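Long-range contacts in tyrosinase (PDB 6JU8), which probably oxidises L-tyrosine and L-dopa to L-dopaquinone with molecular oxygen at a pair of copper ions: residues A[23-29]-A[148-154]; A[114-119]-A[142-147]; A[166-170]-A[261-266]. The protein carries 1 engineered substitution. One frame throughout, in Å; residues are numbered along the deposited sequence. Where two conformers were deposited one is given.

Interaction 1: A[23-29]-A[148-154]; sequences RKDIDDW and PYWDFAR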
loop_
_atom_site.group_PDB
_atom_site.type_symbol
_atom_site.label_atom_id
_atom_site.label_comp_id
_atom_site.label_asym_id
_atom_site.label_seq_id
_atom_site.Cartn_x
_atom_site.Cartn_y
_atom_site.Cartn_z
ATOM N N ARG A 23 -28.179 4.900 -8.099
ATOM C CA ARG A 23 -26.807 4.862 -7.598
ATOM C C ARG A 23 -26.721 3.681 -6.628
ATOM O O ARG A 23 -27.395 3.732 -5.585
ATOM C CB ARG A 23 -26.473 6.183 -6.903
ATOM C CG ARG A 23 -26.268 7.338 -7.881
ATOM C CD ARG A 23 -26.105 8.661 -7.144
ATOM N NE ARG A 23 -25.776 9.747 -8.085
ATOM C CZ ARG A 23 -25.476 10.976 -7.682
ATOM N NH1 ARG A 23 -25.476 11.262 -6.381
ATOM N NH2 ARG A 23 -25.186 11.923 -8.563
ATOM N N LYS A 24 -25.906 2.692 -6.978
ATOM C CA LYS A 24 -25.814 1.454 -6.215
ATOM C C LYS A 24 -24.678 1.469 -5.214
ATOM O O LYS A 24 -23.709 2.227 -5.343
ATOM C CB LYS A 24 -25.595 0.289 -7.201
ATOM C CG LYS A 24 -26.783 0.106 -8.135
ATOM C CD LYS A 24 -26.519 -1.014 -9.145
ATOM C CE LYS A 24 -27.799 -1.466 -9.816
ATOM N NZ LYS A 24 -27.510 -2.542 -10.806
ATOM N N ASP A 25 -24.769 0.606 -4.202
ATOM C CA ASP A 25 -23.669 0.384 -3.261
ATOM C C ASP A 25 -22.500 -0.182 -4.046
ATOM O O ASP A 25 -22.631 -1.154 -4.783
ATOM C CB ASP A 25 -24.155 -0.574 -2.182
ATOM C CG ASP A 25 -23.122 -0.984 -1.159
ATOM O OD1 ASP A 25 -21.983 -1.336 -1.529
ATOM O OD2 ASP A 25 -23.490 -0.991 0.039
ATOM N N ILE A 26 -21.349 0.470 -3.939
ATOM C CA ILE A 26 -20.256 0.084 -4.827
ATOM C C ILE A 26 -19.767 -1.334 -4.590
ATOM O O ILE A 26 -19.238 -1.943 -5.525
ATOM C CB ILE A 26 -19.091 1.090 -4.702
ATOM C CG1 ILE A 26 -18.122 0.874 -5.873
ATOM C CG2 ILE A 26 -18.437 1.011 -3.332
ATOM C CD1 ILE A 26 -17.042 1.898 -6.033
ATOM N N ASP A 27 -19.899 -1.878 -3.379
ATOM C CA ASP A 27 -19.504 -3.281 -3.176
ATOM C C ASP A 27 -20.544 -4.183 -3.827
ATOM O O ASP A 27 -20.186 -5.166 -4.499
ATOM C CB ASP A 27 -19.331 -3.591 -1.699
ATOM C CG ASP A 27 -17.967 -3.244 -1.160
ATOM O OD1 ASP A 27 -17.076 -2.755 -1.893
ATOM O OD2 ASP A 27 -17.778 -3.460 0.059
ATOM N N ASP A 28 -21.842 -3.882 -3.641
ATOM C CA ASP A 28 -22.868 -4.678 -4.309
ATOM C C ASP A 28 -22.642 -4.649 -5.814
ATOM O O ASP A 28 -22.734 -5.666 -6.513
ATOM C CB ASP A 28 -24.284 -4.173 -4.014
ATOM C CG ASP A 28 -24.742 -4.342 -2.583
ATOM O OD1 ASP A 28 -24.072 -5.067 -1.816
ATOM O OD2 ASP A 28 -25.774 -3.710 -2.229
ATOM N N TRP A 29 -22.393 -3.453 -6.326
ATOM C CA TRP A 29 -22.219 -3.271 -7.767
ATOM C C TRP A 29 -21.005 -4.025 -8.274
ATOM O O TRP A 29 -21.088 -4.697 -9.310
ATOM C CB TRP A 29 -22.082 -1.778 -8.039
ATOM C CG TRP A 29 -21.818 -1.383 -9.443
ATOM C CD1 TRP A 29 -22.683 -1.260 -10.488
ATOM C CD2 TRP A 29 -20.526 -0.998 -9.957
ATOM N NE1 TRP A 29 -22.018 -0.847 -11.619
ATOM C CE2 TRP A 29 -20.687 -0.681 -11.328
ATOM C CE3 TRP A 29 -19.264 -0.920 -9.378
ATOM C CZ2 TRP A 29 -19.611 -0.283 -12.115
ATOM C CZ3 TRP A 29 -18.189 -0.526 -10.145
ATOM C CH2 TRP A 29 -18.385 -0.210 -11.508
ATOM N N PRO A 148 -21.682 4.941 -8.204
ATOM C CA PRO A 148 -21.926 4.176 -6.969
ATOM C C PRO A 148 -21.547 4.932 -5.706
ATOM O O PRO A 148 -20.723 5.846 -5.717
ATOM C CB PRO A 148 -21.015 2.964 -7.125
ATOM C CG PRO A 148 -20.728 2.884 -8.596
ATOM C CD PRO A 148 -20.646 4.323 -9.049
ATOM N N TYR A 149 -22.165 4.514 -4.590
ATOM C CA TYR A 149 -21.847 5.104 -3.288
ATOM C C TYR A 149 -21.078 4.106 -2.440
ATOM O O TYR A 149 -21.291 2.888 -2.521
ATOM C CB TYR A 149 -23.101 5.635 -2.564
ATOM C CG TYR A 149 -24.084 4.569 -2.142
ATOM C CD1 TYR A 149 -23.977 3.954 -0.895
ATOM C CD2 TYR A 149 -25.122 4.195 -2.987
ATOM C CE1 TYR A 149 -24.876 2.978 -0.493
ATOM C CE2 TYR A 149 -26.029 3.207 -2.605
ATOM C CZ TYR A 149 -25.900 2.611 -1.364
ATOM O OH TYR A 149 -26.797 1.626 -0.995
ATOM N N TRP A 150 -20.200 4.653 -1.585
ATOM C CA TRP A 150 -19.557 3.827 -0.561
ATOM C C TRP A 150 -20.338 3.895 0.742
ATOM O O TRP A 150 -20.406 4.945 1.387
ATOM C CB TRP A 150 -18.125 4.305 -0.329
ATOM C CG TRP A 150 -17.475 3.664 0.866
ATOM C CD1 TRP A 150 -17.516 2.350 1.224
ATOM C CD2 TRP A 150 -16.680 4.356 1.843
ATOM N NE1 TRP A 150 -16.797 2.177 2.387
ATOM C CE2 TRP A 150 -16.279 3.384 2.787
ATOM C CE3 TRP A 150 -16.295 5.688 2.022
ATOM C CZ2 TRP A 150 -15.492 3.697 3.896
ATOM C CZ3 TRP A 150 -15.517 6.002 3.128
ATOM C CH2 TRP A 150 -15.130 5.012 4.051
ATOM N N ASP A 151 -20.942 2.770 1.107
ATOM C CA ASP A 151 -21.691 2.724 2.362
ATOM C C ASP A 151 -20.731 2.498 3.523
ATOM O O ASP A 151 -20.450 1.373 3.950
ATOM C CB ASP A 151 -22.789 1.656 2.333
ATOM C CG ASP A 151 -23.808 1.943 3.443
ATOM O OD1 ASP A 151 -23.459 2.616 4.425
ATOM O OD2 ASP A 151 -24.967 1.505 3.277
ATOM N N PHE A 152 -20.198 3.610 4.029
ATOM C CA PHE A 152 -19.200 3.555 5.103
ATOM C C PHE A 152 -19.795 3.035 6.413
ATOM O O PHE A 152 -19.035 2.717 7.343
ATOM C CB PHE A 152 -18.485 4.900 5.293
ATOM C CG PHE A 152 -19.392 6.082 5.545
ATOM C CD1 PHE A 152 -20.132 6.177 6.719
ATOM C CD2 PHE A 152 -19.528 7.096 4.600
ATOM C CE1 PHE A 152 -20.972 7.276 6.934
ATOM C CE2 PHE A 152 -20.328 8.213 4.804
ATOM C CZ PHE A 152 -21.059 8.288 5.990
ATOM N N ALA A 153 -21.121 2.961 6.530
ATOM C CA ALA A 153 -21.788 2.557 7.758
ATOM C C ALA A 153 -22.360 1.148 7.687
ATOM O O ALA A 153 -22.937 0.689 8.679
ATOM C CB ALA A 153 -22.869 3.564 8.096
ATOM N N ARG A 154 -22.206 0.446 6.575
ATOM C CA ARG A 154 -22.739 -0.895 6.392
ATOM C C ARG A 154 -21.615 -1.915 6.551
ATOM O O ARG A 154 -20.548 -1.752 5.957
ATOM C CB ARG A 154 -23.342 -1.027 4.986
ATOM C CG ARG A 154 -24.024 -2.377 4.737
ATOM C CD ARG A 154 -24.623 -2.364 3.332
ATOM N NE ARG A 154 -25.322 -3.616 3.076
ATOM C CZ ARG A 154 -25.622 -4.064 1.860
ATOM N NH1 ARG A 154 -25.273 -3.396 0.781
ATOM N NH2 ARG A 154 -26.266 -5.212 1.732
HETATM O O HOH W 1 -25.685 0.103 1.069
HETATM O O HOH W 2 -20.143 0.252 -0.062
#

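Interaction 2: A[114-119]-A[142-147]; sequences YEQVIY and AKQWRL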
loop_
_atom_site.group_PDB
_atom_site.type_symbol
_atom_site.label_atom_id
_atom_site.label_comp_id
_atom_site.label_asym_id
_atom_site.label_seq_id
_atom_site.Cartn_x
_atom_site.Cartn_y
_atom_site.Cartn_z
ATOM N N TYR A 114 -19.535 15.350 -11.445
ATOM C CA TYR A 114 -18.576 14.260 -11.672
ATOM C C TYR A 114 -19.252 13.116 -12.424
ATOM O O TYR A 114 -18.708 12.600 -13.396
ATOM C CB TYR A 114 -18.083 13.768 -10.336
ATOM C CG TYR A 114 -16.965 12.767 -10.257
ATOM C CD1 TYR A 114 -15.683 13.046 -10.697
ATOM C CD2 TYR A 114 -17.197 11.522 -9.667
ATOM C CE1 TYR A 114 -14.649 12.127 -10.599
ATOM C CE2 TYR A 114 -16.170 10.608 -9.542
ATOM C CZ TYR A 114 -14.908 10.907 -10.010
ATOM O OH TYR A 114 -13.901 9.989 -9.858
ATOM N N GLU A 115 -20.432 12.742 -11.935
ATOM C CA GLU A 115 -21.198 11.674 -12.586
ATOM C C GLU A 115 -21.497 11.992 -14.046
ATOM O O GLU A 115 -21.399 11.110 -14.918
ATOM C CB GLU A 115 -22.499 11.464 -11.813
ATOM C CG GLU A 115 -23.448 10.417 -12.362
ATOM C CD GLU A 115 -24.673 10.306 -11.470
ATOM O OE1 GLU A 115 -24.817 9.292 -10.775
ATOM O OE2 GLU A 115 -25.471 11.275 -11.442
ATOM N N GLN A 116 -21.864 13.257 -14.311
ATOM C CA GLN A 116 -22.231 13.626 -15.673
ATOM C C GLN A 116 -21.011 13.577 -16.581
ATOM O O GLN A 116 -21.090 13.122 -17.719
ATOM C CB GLN A 116 -22.838 15.036 -15.672
ATOM C CG GLN A 116 -23.308 15.491 -17.062
ATOM C CD GLN A 116 -23.905 16.883 -17.025
ATOM O OE1 GLN A 116 -24.566 17.259 -16.062
ATOM N NE2 GLN A 116 -23.665 17.677 -18.057
ATOM N N VAL A 117 -19.886 14.110 -16.112
ATOM C CA VAL A 117 -18.652 14.096 -16.905
ATOM C C VAL A 117 -18.238 12.672 -17.228
ATOM O O VAL A 117 -17.820 12.351 -18.349
ATOM C CB VAL A 117 -17.527 14.852 -16.173
ATOM C CG1 VAL A 117 -16.183 14.630 -16.847
ATOM C CG2 VAL A 117 -17.894 16.342 -16.120
ATOM N N ILE A 118 -18.325 11.789 -16.223
ATOM C CA ILE A 118 -18.033 10.378 -16.468
ATOM C C ILE A 118 -18.939 9.749 -17.513
ATOM O O ILE A 118 -18.441 9.096 -18.453
ATOM C CB ILE A 118 -18.085 9.588 -15.140
ATOM C CG1 ILE A 118 -16.951 10.013 -14.200
ATOM C CG2 ILE A 118 -18.035 8.085 -15.441
ATOM C CD1 ILE A 118 -17.168 9.543 -12.771
ATOM N N TYR A 119 -20.242 9.954 -17.408
ATOM C CA TYR A 119 -21.195 9.451 -18.385
ATOM C C TYR A 119 -20.851 9.949 -19.780
ATOM O O TYR A 119 -20.855 9.188 -20.737
ATOM C CB TYR A 119 -22.603 9.910 -17.996
ATOM C CG TYR A 119 -23.666 9.680 -19.050
ATOM C CD1 TYR A 119 -24.263 8.430 -19.210
ATOM C CD2 TYR A 119 -24.099 10.733 -19.871
ATOM C CE1 TYR A 119 -25.261 8.224 -20.178
ATOM C CE2 TYR A 119 -25.080 10.523 -20.818
ATOM C CZ TYR A 119 -25.649 9.279 -20.973
ATOM O OH TYR A 119 -26.631 9.109 -21.924
ATOM N N ALA A 142 -24.457 2.215 -20.250
ATOM C CA ALA A 142 -24.080 3.566 -19.847
ATOM C C ALA A 142 -25.249 4.389 -19.342
ATOM O O ALA A 142 -25.120 5.208 -18.422
ATOM C CB ALA A 142 -23.461 4.316 -21.031
ATOM N N LYS A 143 -26.398 4.233 -19.975
ATOM C CA LYS A 143 -27.591 4.996 -19.607
ATOM C C LYS A 143 -28.178 4.528 -18.287
ATOM O O LYS A 143 -28.877 5.282 -17.597
ATOM C CB LYS A 143 -28.635 4.880 -20.726
ATOM C CG LYS A 143 -28.233 5.679 -21.962
ATOM C CD LYS A 143 -29.245 5.441 -23.085
ATOM C CE LYS A 143 -28.762 6.122 -24.363
ATOM N NZ LYS A 143 -29.748 5.916 -25.463
ATOM N N GLN A 144 -27.888 3.285 -17.910
ATOM C CA GLN A 144 -28.360 2.772 -16.628
ATOM C C GLN A 144 -27.363 3.101 -15.524
ATOM O O GLN A 144 -27.721 3.190 -14.350
ATOM C CB GLN A 144 -28.566 1.265 -16.692
ATOM C CG GLN A 144 -29.975 0.793 -16.999
ATOM C CD GLN A 144 -31.022 1.390 -16.071
ATOM O OE1 GLN A 144 -31.042 1.219 -14.845
ATOM N NE2 GLN A 144 -31.938 2.115 -16.682
ATOM N N TRP A 145 -26.089 3.243 -15.847
ATOM C CA TRP A 145 -25.051 3.486 -14.864
ATOM C C TRP A 145 -25.253 4.790 -14.111
ATOM O O TRP A 145 -25.592 5.804 -14.714
ATOM C CB TRP A 145 -23.672 3.531 -15.520
ATOM C CG TRP A 145 -22.570 3.812 -14.552
ATOM C CD1 TRP A 145 -21.890 2.881 -13.806
ATOM C CD2 TRP A 145 -22.029 5.098 -14.231
ATOM N NE1 TRP A 145 -20.946 3.546 -13.040
ATOM C CE2 TRP A 145 -21.012 4.888 -13.280
ATOM C CE3 TRP A 145 -22.306 6.410 -14.662
ATOM C CZ2 TRP A 145 -20.273 5.951 -12.760
ATOM C CZ3 TRP A 145 -21.575 7.458 -14.141
ATOM C CH2 TRP A 145 -20.571 7.211 -13.188
ATOM N N ARG A 146 -24.993 4.745 -12.806
ATOM C CA ARG A 146 -24.953 5.968 -12.010
ATOM C C ARG A 146 -23.754 5.838 -11.071
ATOM O O ARG A 146 -23.244 4.719 -10.857
ATOM C CB ARG A 146 -26.245 6.170 -11.218
ATOM C CG ARG A 146 -27.459 6.476 -12.107
ATOM C CD ARG A 146 -27.273 7.825 -12.779
ATOM N NE ARG A 146 -28.417 8.304 -13.573
ATOM C CZ ARG A 146 -28.702 7.941 -14.821
ATOM N NH1 ARG A 146 -27.941 7.034 -15.436
ATOM N NH2 ARG A 146 -29.744 8.465 -15.445
ATOM N N LEU A 147 -23.298 6.946 -10.517
ATOM C CA LEU A 147 -22.091 6.854 -9.682
ATOM C C LEU A 147 -22.402 6.016 -8.445
ATOM O O LEU A 147 -23.299 6.352 -7.674
ATOM C CB LEU A 147 -21.667 8.264 -9.241
ATOM C CG LEU A 147 -20.382 8.312 -8.397
ATOM C CD1 LEU A 147 -19.157 7.976 -9.256
ATOM C CD2 LEU A 147 -20.219 9.663 -7.718
#

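Interaction 3: A[166-170]-A[261-266]; sequences DELRL and ANLALN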
loop_
_atom_site.group_PDB
_atom_site.type_symbol
_atom_site.label_atom_id
_atom_site.label_comp_id
_atom_site.label_asym_id
_atom_site.label_seq_id
_atom_site.Cartn_x
_atom_site.Cartn_y
_atom_site.Cartn_z
ATOM N N ASP A 166 -19.068 -8.141 9.749
ATOM C CA ASP A 166 -18.831 -7.741 11.119
ATOM C C ASP A 166 -18.032 -6.446 11.209
ATOM O O ASP A 166 -17.818 -5.908 12.299
ATOM C CB ASP A 166 -18.068 -8.874 11.823
ATOM C CG ASP A 166 -16.746 -9.243 11.178
ATOM O OD1 ASP A 166 -16.542 -8.998 9.966
ATOM O OD2 ASP A 166 -15.876 -9.804 11.901
ATOM N N GLU A 167 -17.495 -5.963 10.089
ATOM C CA GLU A 167 -16.444 -4.981 9.872
ATOM C C GLU A 167 -16.857 -3.916 8.856
ATOM O O GLU A 167 -17.284 -4.280 7.744
ATOM C CB GLU A 167 -15.150 -5.642 9.335
ATOM C CG GLU A 167 -13.925 -4.751 9.330
ATOM C CD GLU A 167 -12.698 -5.226 8.584
ATOM O OE1 GLU A 167 -12.732 -6.199 7.799
ATOM O OE2 GLU A 167 -11.602 -4.616 8.749
ATOM N N LEU A 168 -16.719 -2.618 9.137
ATOM C CA LEU A 168 -16.803 -1.612 8.093
ATOM C C LEU A 168 -15.520 -1.646 7.282
ATOM O O LEU A 168 -14.436 -1.932 7.809
ATOM C CB LEU A 168 -17.011 -0.243 8.745
ATOM C CG LEU A 168 -18.176 -0.107 9.725
ATOM C CD1 LEU A 168 -18.161 1.282 10.351
ATOM C CD2 LEU A 168 -19.490 -0.368 9.002
ATOM N N ARG A 169 -15.611 -1.375 5.990
ATOM C CA ARG A 169 -14.427 -1.478 5.146
ATOM C C ARG A 169 -14.467 -0.442 4.038
ATOM O O ARG A 169 -15.547 -0.119 3.513
ATOM C CB ARG A 169 -14.341 -2.842 4.446
ATOM C CG ARG A 169 -14.197 -4.034 5.402
ATOM C CD ARG A 169 -14.021 -5.292 4.548
ATOM N NE ARG A 169 -14.165 -6.511 5.350
ATOM C CZ ARG A 169 -14.299 -7.705 4.784
ATOM N NH1 ARG A 169 -14.329 -7.798 3.452
ATOM N NH2 ARG A 169 -14.413 -8.780 5.558
ATOM N N LEU A 170 -13.281 0.007 3.613
ATOM C CA LEU A 170 -13.235 0.666 2.299
ATOM C C LEU A 170 -13.786 -0.237 1.194
ATOM O O LEU A 170 -13.729 -1.461 1.276
ATOM C CB LEU A 170 -11.797 1.029 1.915
ATOM C CG LEU A 170 -11.043 1.983 2.824
ATOM C CD1 LEU A 170 -9.715 2.435 2.213
ATOM C CD2 LEU A 170 -11.857 3.182 3.243
ATOM N N ALA A 261 -6.865 2.436 7.275
ATOM C CA ALA A 261 -8.162 3.105 7.118
ATOM C C ALA A 261 -9.275 2.225 7.687
ATOM O O ALA A 261 -10.135 2.668 8.435
ATOM C CB ALA A 261 -8.442 3.379 5.658
ATOM N N ASN A 262 -9.245 0.924 7.388
ATOM C CA ASN A 262 -10.270 0.040 7.919
ATOM C C ASN A 262 -10.184 -0.059 9.441
ATOM O O ASN A 262 -11.222 -0.044 10.133
ATOM C CB ASN A 262 -10.163 -1.363 7.328
ATOM C CG ASN A 262 -10.634 -1.452 5.897
ATOM O OD1 ASN A 262 -11.119 -0.471 5.335
ATOM N ND2 ASN A 262 -10.489 -2.627 5.299
ATOM N N LEU A 263 -8.971 -0.098 9.994
ATOM C CA LEU A 263 -8.830 -0.091 11.449
ATOM C C LEU A 263 -9.490 1.158 12.046
ATOM O O LEU A 263 -10.225 1.080 13.039
ATOM C CB LEU A 263 -7.340 -0.100 11.827
ATOM C CG LEU A 263 -7.006 -0.095 13.314
ATOM C CD1 LEU A 263 -7.442 -1.396 13.987
ATOM C CD2 LEU A 263 -5.500 0.098 13.522
ATOM N N ALA A 264 -9.222 2.328 11.463
ATOM C CA ALA A 264 -9.775 3.576 11.961
ATOM C C ALA A 264 -11.296 3.589 11.864
ATOM O O ALA A 264 -11.964 4.064 12.773
ATOM C CB ALA A 264 -9.220 4.742 11.143
ATOM N N LEU A 265 -11.876 3.101 10.771
ATOM C CA LEU A 265 -13.329 3.060 10.629
ATOM C C LEU A 265 -13.954 2.281 11.774
ATOM O O LEU A 265 -14.995 2.708 12.288
ATOM C CB LEU A 265 -13.734 2.466 9.284
ATOM C CG LEU A 265 -13.371 3.238 8.027
ATOM C CD1 LEU A 265 -13.618 2.320 6.828
ATOM C CD2 LEU A 265 -14.189 4.506 7.892
ATOM N N ASN A 266 -13.330 1.162 12.157
ATOM C CA ASN A 266 -13.910 0.311 13.183
ATOM C C ASN A 266 -13.533 0.708 14.593
ATOM O O ASN A 266 -14.290 0.392 15.532
ATOM C CB ASN A 266 -13.548 -1.153 12.868
ATOM C CG ASN A 266 -14.272 -1.587 11.607
ATOM O OD1 ASN A 266 -15.496 -1.776 11.597
ATOM N ND2 ASN A 266 -13.517 -1.713 10.514
HETATM O O HOH W 3 -9.103 -4.529 7.587
HETATM O O HOH W 4 -11.512 -2.925 2.455
#

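Interaction 1: A[23-29]-A[148-154]
A single guanidinium nitrogen, NH1 of Arg-154, is shared by two aspartates of the other segment, Asp-25 and Asp-28. It lies 3.1 Å from Asp-25 OD2, which it meets from well above the carboxylate plane, and equally far from Asp-28 OD2, reached on the syn side. Both oxygens lie at the guanidinium edge, the carboxylates nearly upright to it. The extended chain of Arg-154 carries its charge to the start of helix 26-34; Asp-28 is also paired with Arg-157.

Asp-25 is the N-cap of that helix: its OD1 accepts from Asp-27 N at 2.8 Å and, weakly, from Asp-28 N, and a water joins it to Asp-151 N. A second water donates to both Asp-25 OD2 and Asp-151 OD2 while accepting from Tyr-149 OH; Asp-151 OD2 is also hydrogen-bonded to Tyr-456 OH.

Next to this polar cluster the backbones form a single beta bridge: Tyr-149 N bonds to Lys-24 O at 2.9 Å, and Ile-26 N to Tyr-149 O at 2.8 Å. With its CG between the backbone N and the carbonyl carbon (chi1 67°), Tyr-149 folds its ring over the opposite chain, Asp-25 CA sitting 3.8 Å from the ring centroid in a CH-pi contact. The same ring rests against Asn-378 and Arg-381 of helix 371-389, which carries the copper ligand His-376, and so ties the N-terminal segment to the di-copper domain. Compact Pro-148 wedges in, its CB 3.6 Å from Ile-26 CB and its CG over one face of Trp-29.

Asp-25 OD2 and Asp-151 OD2 are 4.3 Å apart. The positive charge of Arg-154, the helix start, the shared water and Tyr-456 would be expected to offset their repulsion and to favour an ionised Asp-25 in this buried setting.

Interaction 2: A[114-119]-A[142-147]
Glu-115 and Trp-145 lie alongside each other, pointing opposite ways, the carboxylate plane turned 76° from the indole. CG of Glu-115 comes obliquely, from off the ring plane, to 3.9 Å from Trp-145 CZ3, while the backbone O of Glu-115 meets the ring at its edge. Farther out, Glu-115 OE1 takes the N-H of Leu-147 on its anti lone pair, at 2.8 Å and almost straight (171°). The long chain of a glutamate, with CG anti to the backbone N (chi1 178°) and extended beyond it, provides the reach; the same oxygen is also salt-bridged to Arg-23.

Ile-118 stands roughly perpendicular to the indole side chain, and its CG2 branch presses on the far corner of the ring, 3.5 Å from Trp-145 CH2. Leu-147 likewise stands across Tyr-114, its CD1 4.0 Å from CE2 of that ring. At the other end Tyr-119 turns the edge of its ring to the Ala-142 carbonyl, CD1 to O 3.4 Å; the small Ala-142 side chain probably helps the ring come this close.

One face of helix 103-129 thus receives the end of helix 135-144 and the chain that leaves it. Phe-46 and Gln-42 of helix 41-55 adjoin Trp-145, while Trp-373 of helix 371-389 stacks on Tyr-114.

Interaction 3: A[166-170]-A[261-266]
The side-chain amide of Asn-266 works through its edge: OD1 accepts from Leu-168 N at 2.9 Å, on a lone pair in the carbonyl plane, and ND2 returns a bond of the same length to Leu-168 O. In one of its two conformers, Glu-167 brings CG obliquely, from off the amide plane and beyond ND2, close to that nitrogen. On the other side ND2 gives a further, tilted bond to Asn-262 O within the helix, which helps fix the rotation of the amide.

The amide of Asn-262 grips farther along, OD1 taking Leu-170 N at 2.8 Å in a nearly straight bond (171°). Its ND2 faces the CB and CG of Arg-169 and binds a water leading to Leu-170 O. In the same conformer Glu-167 also meets Tyr-246 of the second subunit.

Behind the polar row Leu-170 CD1 touches Ala-261 CB at 3.8 Å, and Leu-170 lies athwart Leu-265.

Asparagine fits both places because its amide can imitate a peptide. Asn-266 pairs with both the N-H and the C=O of Leu-168, much as a strand would; one turn away Asn-262 adds an acceptor and, through water, a donor for Leu-170, in the di-copper domain beside the subunit interface.

From the N terminus, residues 23-29 wait for 148-154, so interaction 1 closes a long loop rich in helix. Interaction 2 closes a much shorter one within it, between helix 103-129 and the exit of helix 135-144; residue 147 ends its second segment and residue 148 begins that of interaction 1. The two also touch directly, Trp-29 packing near Trp-145 and Arg-23 against Arg-146. Interaction 3 opens afterwards, in series, tying the loop at 166-170 to helix 258-267. It touches interaction 1 through Trp-150 and Arg-169 but stays about 14 Å from interaction 2 at the nearest atoms. Together they link the N-terminal segment, the helices near the coppers and the subunit boundary.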